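Local structure of putative dioxygenase (1H-3-hydroxy-4-oxoquinaldine 2,4-dioxygenase) (Mycobacteroides abscessus subsp. abscessus, 6RA3) at residues 95-100 / 129-134; 29-34 / 184-189. The protein cleaves the ring of the Pseudomonas quinolone signal PQS with molecular oxygen, forming N-octanoylanthranilate and carbon monoxide, and so degrades a quorum-sensing signal. All blocks are in the same frame, centred on the assembly; numbering follows the deposited sequence.

How the interactions relate
Both contacts join loops at the ends of central-sheet strands in an alpha/beta hydrolase fold to helices 129-137 and 177-194, which lie between strands 116-120 and 209-214, where the cap of this fold is usually inserted. Segment 29-34 comes after strand 24-28; segment 95-100 begins at the end of its parallel neighbour, strand 90-95. Along the chain the order is 29-34, 95-100, 129-134, 184-189, so interaction 1 lies wholly between the two halves of interaction 2. Their centres are about 8 Å apart, and Ile187 bridges them: its CG2 lies 3.7 Å from His97 ND1 and 3.6 Å from Phe131 CE2. Two core loops and two helices thus converge beside the active site.

Interaction 1: 95-100 / 129-134; sequences HAHGGW and REFVAA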
ATOM      1  N   HIS A  95       1.960  22.650  -4.546  1.00 40.20           N
ATOM      2  CA  HIS A  95       2.453  22.630  -5.912  1.00 41.72           C
ATOM      3  C   HIS A  95       1.444  23.246  -6.873  1.00 44.44           C
ATOM      4  O   HIS A  95       0.253  22.903  -6.848  1.00 33.62           O
ATOM      5  CB  HIS A  95       2.768  21.224  -6.382  1.00 42.21           C
ATOM      6  CG  HIS A  95       3.210  21.178  -7.805  1.00 44.01           C
ATOM      7  ND1 HIS A  95       2.367  20.815  -8.833  1.00 46.01           N
ATOM      8  CD2 HIS A  95       4.395  21.490  -8.379  1.00 40.47           C
ATOM      9  CE1 HIS A  95       3.026  20.869  -9.973  1.00 44.80           C
ATOM     10  NE2 HIS A  95       4.259  21.277  -9.724  1.00 43.46           N
ATOM     11  N   ALA A  96       1.953  24.115  -7.749  1.00 39.27           N
ATOM     12  CA  ALA A  96       1.156  24.841  -8.730  1.00 39.33           C
ATOM     13  C   ALA A  96      -0.224  25.158  -8.175  1.00 37.37           C
ATOM     14  O   ALA A  96      -0.358  25.806  -7.133  1.00 34.93           O
ATOM     15  CB  ALA A  96       1.059  24.043 -10.030  1.00 38.51           C
ATOM     16  N   HIS A  97      -1.266  24.686  -8.840  1.00 41.76           N
ATOM     17  CA  HIS A  97      -2.577  25.210  -8.515  1.00 43.01           C
ATOM     18  C   HIS A  97      -3.129  24.684  -7.202  1.00 35.38           C
ATOM     19  O   HIS A  97      -4.130  25.227  -6.727  1.00 33.33           O
ATOM     20  CB  HIS A  97      -3.484  24.978  -9.726  1.00 44.69           C
ATOM     21  CG  HIS A  97      -2.972  25.704 -10.932  1.00 45.23           C
ATOM     22  ND1 HIS A  97      -3.145  27.062 -11.102  1.00 41.77           N
ATOM     23  CD2 HIS A  97      -2.172  25.297 -11.947  1.00 43.18           C
ATOM     24  CE1 HIS A  97      -2.538  27.442 -12.215  1.00 38.86           C
ATOM     25  NE2 HIS A  97      -1.935  26.393 -12.741  1.00 36.63           N
ATOM     26  N   GLY A  98      -2.449  23.739  -6.536  1.00 36.02           N
ATOM     27  CA  GLY A  98      -2.731  23.534  -5.122  1.00 36.47           C
ATOM     28  C   GLY A  98      -2.493  24.783  -4.288  1.00 32.19           C
ATOM     29  O   GLY A  98      -3.103  24.939  -3.217  1.00 30.25           O
ATOM     30  N   GLY A  99      -1.641  25.703  -4.781  1.00 40.51           N
ATOM     31  CA  GLY A  99      -1.455  26.990  -4.112  1.00 34.08           C
ATOM     32  C   GLY A  99      -2.755  27.690  -3.788  1.00 35.03           C
ATOM     33  O   GLY A  99      -2.872  28.364  -2.758  1.00 30.61           O
ATOM     34  N   TRP A 100      -3.766  27.533  -4.652  1.00 28.94           N
ATOM     35  CA  TRP A 100      -5.017  28.219  -4.395  1.00 26.58           C
ATOM     36  C   TRP A 100      -5.658  27.735  -3.118  1.00 32.99           C
ATOM     37  O   TRP A 100      -6.226  28.536  -2.371  1.00 28.69           O
ATOM     38  CB  TRP A 100      -5.996  28.046  -5.564  1.00 35.54           C
ATOM     39  CG  TRP A 100      -5.580  28.662  -6.840  1.00 36.24           C
ATOM     40  CD1 TRP A 100      -4.942  28.048  -7.879  1.00 36.10           C
ATOM     41  CD2 TRP A 100      -5.796  30.025  -7.248  1.00 39.65           C
ATOM     42  NE1 TRP A 100      -4.743  28.946  -8.909  1.00 36.41           N
ATOM     43  CE2 TRP A 100      -5.244  30.166  -8.542  1.00 39.95           C
ATOM     44  CE3 TRP A 100      -6.400  31.136  -6.646  1.00 39.73           C
ATOM     45  CZ2 TRP A 100      -5.282  31.380  -9.252  1.00 41.69           C
ATOM     46  CZ3 TRP A 100      -6.438  32.345  -7.367  1.00 38.79           C
ATOM     47  CH2 TRP A 100      -5.875  32.440  -8.646  1.00 35.66           C
ATOM     48  N   ARG A 129      -3.977  33.597 -22.201  1.00 55.00           N
ATOM     49  CA  ARG A 129      -5.078  33.040 -22.974  1.00 58.30           C
ATOM     50  C   ARG A 129      -4.735  31.677 -23.555  1.00 55.53           C
ATOM     51  O   ARG A 129      -5.649  30.914 -23.879  1.00 55.77           O
ATOM     52  CB  ARG A 129      -5.492  33.991 -24.098  1.00 60.60           C
ATOM     53  CG  ARG A 129      -5.951  35.356 -23.619  1.00 58.48           C
ATOM     54  CD  ARG A 129      -7.157  35.255 -22.710  1.00 59.75           C
ATOM     55  NE  ARG A 129      -8.282  34.585 -23.355  1.00 57.70           N
ATOM     56  CZ  ARG A 129      -9.355  34.141 -22.705  1.00 60.22           C
ATOM     57  NH1 ARG A 129      -9.439  34.286 -21.380  1.00 57.16           N
ATOM     58  NH2 ARG A 129     -10.337  33.536 -23.370  1.00 57.29           N
ATOM     59  N   GLU A 130      -3.451  31.365 -23.715  1.00 50.82           N
ATOM     60  CA  GLU A 130      -3.071  30.017 -24.111  1.00 58.48           C
ATOM     61  C   GLU A 130      -3.422  29.018 -23.012  1.00 58.98           C
ATOM     62  O   GLU A 130      -3.946  27.936 -23.287  1.00 52.64           O
ATOM     63  CB  GLU A 130      -1.575  29.971 -24.428  1.00 58.06           C
ATOM     64  CG  GLU A 130      -1.243  29.395 -25.787  1.00 73.51           C
ATOM     65  CD  GLU A 130       0.197  28.928 -25.877  1.00 87.31           C
ATOM     66  OE1 GLU A 130       0.684  28.361 -24.873  1.00 58.19           O
ATOM     67  OE2 GLU A 130       0.834  29.124 -26.943  1.00 69.00           O
ATOM     68  N   PHE A 131      -3.142  29.376 -21.759  1.00 54.48           N
ATOM     69  CA  PHE A 131      -3.496  28.530 -20.624  1.00 52.40           C
ATOM     70  C   PHE A 131      -5.003  28.319 -20.553  1.00 52.29           C
ATOM     71  O   PHE A 131      -5.466  27.176 -20.445  1.00 48.09           O
ATOM     72  CB  PHE A 131      -2.968  29.165 -19.332  1.00 49.69           C
ATOM     73  CG  PHE A 131      -3.049  28.280 -18.107  1.00 37.34           C
ATOM     74  CD1 PHE A 131      -2.483  27.008 -18.093  1.00 40.18           C
ATOM     75  CD2 PHE A 131      -3.630  28.760 -16.950  1.00 42.31           C
ATOM     76  CE1 PHE A 131      -2.527  26.228 -16.953  1.00 37.56           C
ATOM     77  CE2 PHE A 131      -3.690  27.970 -15.798  1.00 44.16           C
ATOM     78  CZ  PHE A 131      -3.133  26.711 -15.811  1.00 40.19           C
ATOM     79  N   VAL A 132      -5.786  29.414 -20.609  1.00 46.53           N
ATOM     80  CA  VAL A 132      -7.245  29.300 -20.558  1.00 51.88           C
ATOM     81  C   VAL A 132      -7.746  28.437 -21.708  1.00 50.69           C
ATOM     82  O   VAL A 132      -8.714  27.677 -21.552  1.00 43.24           O
ATOM     83  CB  VAL A 132      -7.916  30.689 -20.566  1.00 47.25           C
ATOM     84  CG1 VAL A 132      -9.442  30.535 -20.650  1.00 46.84           C
ATOM     85  CG2 VAL A 132      -7.546  31.471 -19.313  1.00 43.78           C
ATOM     86  N   ALA A 133      -7.070  28.515 -22.862  1.00 55.21           N
ATOM     87  CA  ALA A 133      -7.404  27.676 -24.011  1.00 59.29           C
ATOM     88  C   ALA A 133      -7.238  26.191 -23.691  1.00 47.22           C
ATOM     89  O   ALA A 133      -8.064  25.371 -24.101  1.00 39.73           O
ATOM     90  CB  ALA A 133      -6.522  28.054 -25.205  1.00 60.06           C
ATOM     91  N   ALA A 134      -6.163  25.825 -22.980  1.00 43.65           N
ATOM     92  CA  ALA A 134      -5.952  24.425 -22.611  1.00 46.64           C
ATOM     93  C   ALA A 134      -6.869  23.993 -21.472  1.00 44.47           C
ATOM     94  O   ALA A 134      -7.304  22.841 -21.445  1.00 43.45           O
ATOM     95  CB  ALA A 134      -4.495  24.175 -22.226  1.00 41.00           C
TER
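His97 and Phe131 meet where the nucleophile elbow of the alpha/beta hydrolase fold faces a helix of the probable cap. At the elbow, strand 90-95 turns sharply into helix 99-109; Ala96, with its positive phi of 34°, occupies the position that a nucleophile holds in many relatives, and His97 follows it as a probable substrate-binding residue. The tight part of the contact is small. The imidazole and the phenyl ring extend toward each other, with planes only 18° from parallel and so offset that they hardly overlap, the ring centroids being 5.3 Å apart. The phenyl reaches inward because its CG lies anti to the backbone N (chi1 -170°), and it presents CZ and CE2 to the NE2–CE1 side of the imidazole. Helix 177-194 flanks the pair. The other flank of helix 129-137 is different in character: Arg129, Glu130 and Ala133 are exposed, and Phe131 itself is only partly covered. On the buried side, Trp100 NE1 gives a weak hydrogen bond to His97 ND1 (3.3 Å), which may help to set the imidazole's rotation, while His97 NE2 comes within 3.3 Å of Phe131 CZ.

Interaction 2: 29-34 / 184-189; sequences SGWAHD and GRVIDE
Trp31 accounts for one whole side of this contact, its indole lying against Val186 and Ile187 on successive positions of helix 177-194. The union is purely apolar. Val186 meets the six-membered part of the indole: its CG1 is 3.6 Å from Trp31 CZ2, and its CG2 stands 3.9 Å from both Trp31 CZ2 and CH2, so both methyls approach the CZ2-CH2 side of the six-membered ring from the same side of its plane. The valine stands roughly perpendicular to the tryptophan side chain. Ile187 takes the five-membered part and packs less closely, with its CD1 4.1 Å from Trp31 CD1; here the isoleucine and tryptophan side chains run alongside each other, pointing opposite ways. An extended end (chi2 172°) carries the methyl of Ile187 nearer to the indole than the direction of its CB would suggest.

The tryptophan is presented by a type II beta turn from Gly30 to His33, in which Ala32 adopts the positive phi of the third position. Two bonds within 29-34 brace this turn. Gly30 N donates to His33 NE2 (2.8 Å), almost in the plane of the imidazole, and Ser29 OG donates to Asp34 O at 2.9 Å from above the carbonyl plane. The far nitrogen of the same imidazole, ND1, is hydrogen-bonded to His167, so both of its nitrogens are engaged and its rotation is fixed. In alpha/beta hydrolases the loop after this strand commonly contributes to the oxyanion hole, and 29-34 is in the equivalent place.

The indole is further enclosed by Phe69, by Met74 of helix 71-84 and by Met179, Arg182 and Ala183, earlier on helix 177-194. Val186 also touches Ile71 of helix 71-84, and Ile187 rests on Leu135 of helix 129-137, so the contact joins the loop after strand 24-28 to helix 177-194, with helices 71-84 and 129-137 packed around it.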
ATOM      1  N   SER A  29      -0.400  18.646  -3.155  1.00 31.83           N
ATOM      2  CA  SER A  29       0.022  18.424  -4.520  1.00 32.03           C
ATOM      3  C   SER A  29      -0.884  19.230  -5.460  1.00 27.93           C
ATOM      4  O   SER A  29      -1.822  19.904  -5.031  1.00 27.81           O
ATOM      5  CB  SER A  29       0.008  16.927  -4.843  1.00 42.36           C
ATOM      6  OG  SER A  29       0.882  16.194  -3.989  1.00 32.37           O
ATOM      7  N   GLY A  30      -0.558  19.202  -6.744  1.00 29.81           N
ATOM      8  CA  GLY A  30      -1.384  19.807  -7.771  1.00 47.43           C
ATOM      9  C   GLY A  30      -2.533  18.889  -8.159  1.00 42.33           C
ATOM     10  O   GLY A  30      -2.823  17.896  -7.490  1.00 37.64           O
ATOM     11  N   TRP A  31      -3.199  19.229  -9.265  1.00 33.65           N
ATOM     12  CA  TRP A  31      -4.336  18.435  -9.713  1.00 26.49           C
ATOM     13  C   TRP A  31      -3.811  17.191 -10.393  1.00 26.92           C
ATOM     14  O   TRP A  31      -2.829  17.244 -11.118  1.00 28.52           O
ATOM     15  CB  TRP A  31      -5.244  19.215 -10.675  1.00 29.64           C
ATOM     16  CG  TRP A  31      -6.113  20.160 -10.001  1.00 29.50           C
ATOM     17  CD1 TRP A  31      -5.811  21.438  -9.702  1.00 30.95           C
ATOM     18  CD2 TRP A  31      -7.443  19.925  -9.485  1.00 30.63           C
ATOM     19  NE1 TRP A  31      -6.852  22.019  -9.044  1.00 35.09           N
ATOM     20  CE2 TRP A  31      -7.868  21.114  -8.903  1.00 27.98           C
ATOM     21  CE3 TRP A  31      -8.307  18.831  -9.480  1.00 29.63           C
ATOM     22  CZ2 TRP A  31      -9.123  21.259  -8.330  1.00 34.17           C
ATOM     23  CZ3 TRP A  31      -9.536  18.965  -8.888  1.00 31.33           C
ATOM     24  CH2 TRP A  31      -9.941  20.172  -8.329  1.00 33.01           C
ATOM     25  N   ALA A  32      -4.464  16.054 -10.137  1.00 29.94           N
ATOM     26  CA  ALA A  32      -4.216  14.802 -10.842  1.00 28.31           C
ATOM     27  C   ALA A  32      -2.945  14.104 -10.408  1.00 31.22           C
ATOM     28  O   ALA A  32      -2.377  13.334 -11.177  1.00 29.94           O
ATOM     29  CB  ALA A  32      -4.156  14.978 -12.369  1.00 34.70           C
ATOM     30  N   HIS A  33      -2.464  14.341  -9.198  1.00 37.12           N
ATOM     31  CA  HIS A  33      -1.375  13.525  -8.704  1.00 36.11           C
ATOM     32  C   HIS A  33      -1.428  13.604  -7.194  1.00 32.36           C
ATOM     33  O   HIS A  33      -2.230  14.348  -6.617  1.00 30.97           O
ATOM     34  CB  HIS A  33      -0.008  13.920  -9.315  1.00 42.90           C
ATOM     35  CG  HIS A  33       0.468  15.294  -8.972  1.00 38.83           C
ATOM     36  ND1 HIS A  33       1.735  15.726  -9.292  1.00 46.34           N
ATOM     37  CD2 HIS A  33      -0.140  16.337  -8.360  1.00 46.89           C
ATOM     38  CE1 HIS A  33       1.895  16.970  -8.879  1.00 50.44           C
ATOM     39  NE2 HIS A  33       0.770  17.370  -8.319  1.00 45.93           N
ATOM     40  N   ASP A  34      -0.618  12.764  -6.557  1.00 35.00           N
ATOM     41  CA  ASP A  34      -0.815  12.529  -5.134  1.00 39.95           C
ATOM     42  C   ASP A  34       0.455  12.816  -4.334  1.00 36.59           C
ATOM     43  O   ASP A  34       1.362  13.501  -4.812  1.00 32.81           O
ATOM     44  CB  ASP A  34      -1.302  11.091  -4.921  1.00 32.65           C
ATOM     45  CG  ASP A  34      -0.306  10.050  -5.389  1.00 38.70           C
ATOM     46  OD1 ASP A  34       0.809  10.419  -5.826  1.00 39.75           O
ATOM     47  OD2 ASP A  34      -0.645   8.841  -5.330  1.00 42.80           O
ATOM     48  N   GLY A 184      -9.586  21.759 -15.056  1.00 34.26           N
ATOM     49  CA  GLY A 184      -9.836  22.837 -15.996  1.00 35.32           C
ATOM     50  C   GLY A 184     -10.797  23.846 -15.431  1.00 33.28           C
ATOM     51  O   GLY A 184     -10.481  25.033 -15.374  1.00 34.51           O
ATOM     52  N   ARG A 185     -11.978  23.377 -15.028  1.00 27.70           N
ATOM     53  CA  ARG A 185     -12.995  24.227 -14.430  1.00 32.80           C
ATOM     54  C   ARG A 185     -12.458  25.021 -13.257  1.00 40.21           C
ATOM     55  O   ARG A 185     -12.694  26.234 -13.150  1.00 29.94           O
ATOM     56  CB  ARG A 185     -14.156  23.366 -13.923  1.00 37.36           C
ATOM     57  CG  ARG A 185     -15.428  23.489 -14.647  1.00 41.35           C
ATOM     58  CD  ARG A 185     -15.965  22.145 -14.974  1.00 45.63           C
ATOM     59  NE  ARG A 185     -16.109  21.244 -13.824  1.00 34.19           N
ATOM     60  CZ  ARG A 185     -16.066  19.920 -13.939  1.00 30.09           C
ATOM     61  NH1 ARG A 185     -15.860  19.371 -15.120  1.00 31.47           N
ATOM     62  NH2 ARG A 185     -16.191  19.139 -12.874  1.00 36.93           N
ATOM     63  N   VAL A 186     -11.848  24.318 -12.294  1.00 34.22           N
ATOM     64  CA  VAL A 186     -11.526  24.938 -11.015  1.00 37.46           C
ATOM     65  C   VAL A 186     -10.441  25.991 -11.205  1.00 35.62           C
ATOM     66  O   VAL A 186     -10.541  27.102 -10.676  1.00 33.44           O
ATOM     67  CB  VAL A 186     -11.120  23.865  -9.981  1.00 41.54           C
ATOM     68  CG1 VAL A 186     -10.568  24.510  -8.725  1.00 40.55           C
ATOM     69  CG2 VAL A 186     -12.333  23.005  -9.607  1.00 36.54           C
ATOM     70  N   ILE A 187      -9.389  25.648 -11.954  1.00 35.80           N
ATOM     71  CA  ILE A 187      -8.334  26.607 -12.269  1.00 31.69           C
ATOM     72  C   ILE A 187      -8.903  27.776 -13.079  1.00 45.25           C
ATOM     73  O   ILE A 187      -8.760  28.950 -12.704  1.00 40.15           O
ATOM     74  CB  ILE A 187      -7.190  25.905 -13.019  1.00 38.99           C
ATOM     75  CG1 ILE A 187      -6.599  24.754 -12.168  1.00 40.93           C
ATOM     76  CG2 ILE A 187      -6.098  26.890 -13.364  1.00 40.06           C
ATOM     77  CD1 ILE A 187      -5.583  23.893 -12.917  1.00 35.18           C
ATOM     78  N   ASP A 188      -9.574  27.474 -14.194  1.00 34.02           N
ATOM     79  CA  ASP A 188     -10.169  28.539 -15.000  1.00 38.69           C
ATOM     80  C   ASP A 188     -10.984  29.478 -14.123  1.00 36.26           C
ATOM     81  O   ASP A 188     -10.835  30.702 -14.194  1.00 38.47           O
ATOM     82  CB  ASP A 188     -11.015  27.929 -16.117  1.00 39.34           C
ATOM     83  CG  ASP A 188     -11.507  28.948 -17.134  1.00 47.12           C
ATOM     84  OD1 ASP A 188     -10.725  29.824 -17.556  1.00 51.07           O
ATOM     85  OD2 ASP A 188     -12.673  28.826 -17.562  1.00 47.14           O
ATOM     86  N   GLU A 189     -11.783  28.922 -13.214  1.00 36.78           N
ATOM     87  CA  GLU A 189     -12.641  29.756 -12.380  1.00 41.39           C
ATOM     88  C   GLU A 189     -11.826  30.573 -11.378  1.00 44.07           C
ATOM     89  O   GLU A 189     -12.200  31.707 -11.046  1.00 39.34           O
ATOM     90  CB  GLU A 189     -13.667  28.902 -11.644  1.00 43.67           C
ATOM     91  CG  GLU A 189     -14.612  29.675 -10.711  1.00 50.49           C
ATOM     92  CD  GLU A 189     -15.277  28.777  -9.678  1.00 53.05           C
ATOM     93  OE1 GLU A 189     -15.193  27.532  -9.825  1.00 60.51           O
ATOM     94  OE2 GLU A 189     -15.887  29.310  -8.724  1.00 59.69           O
TER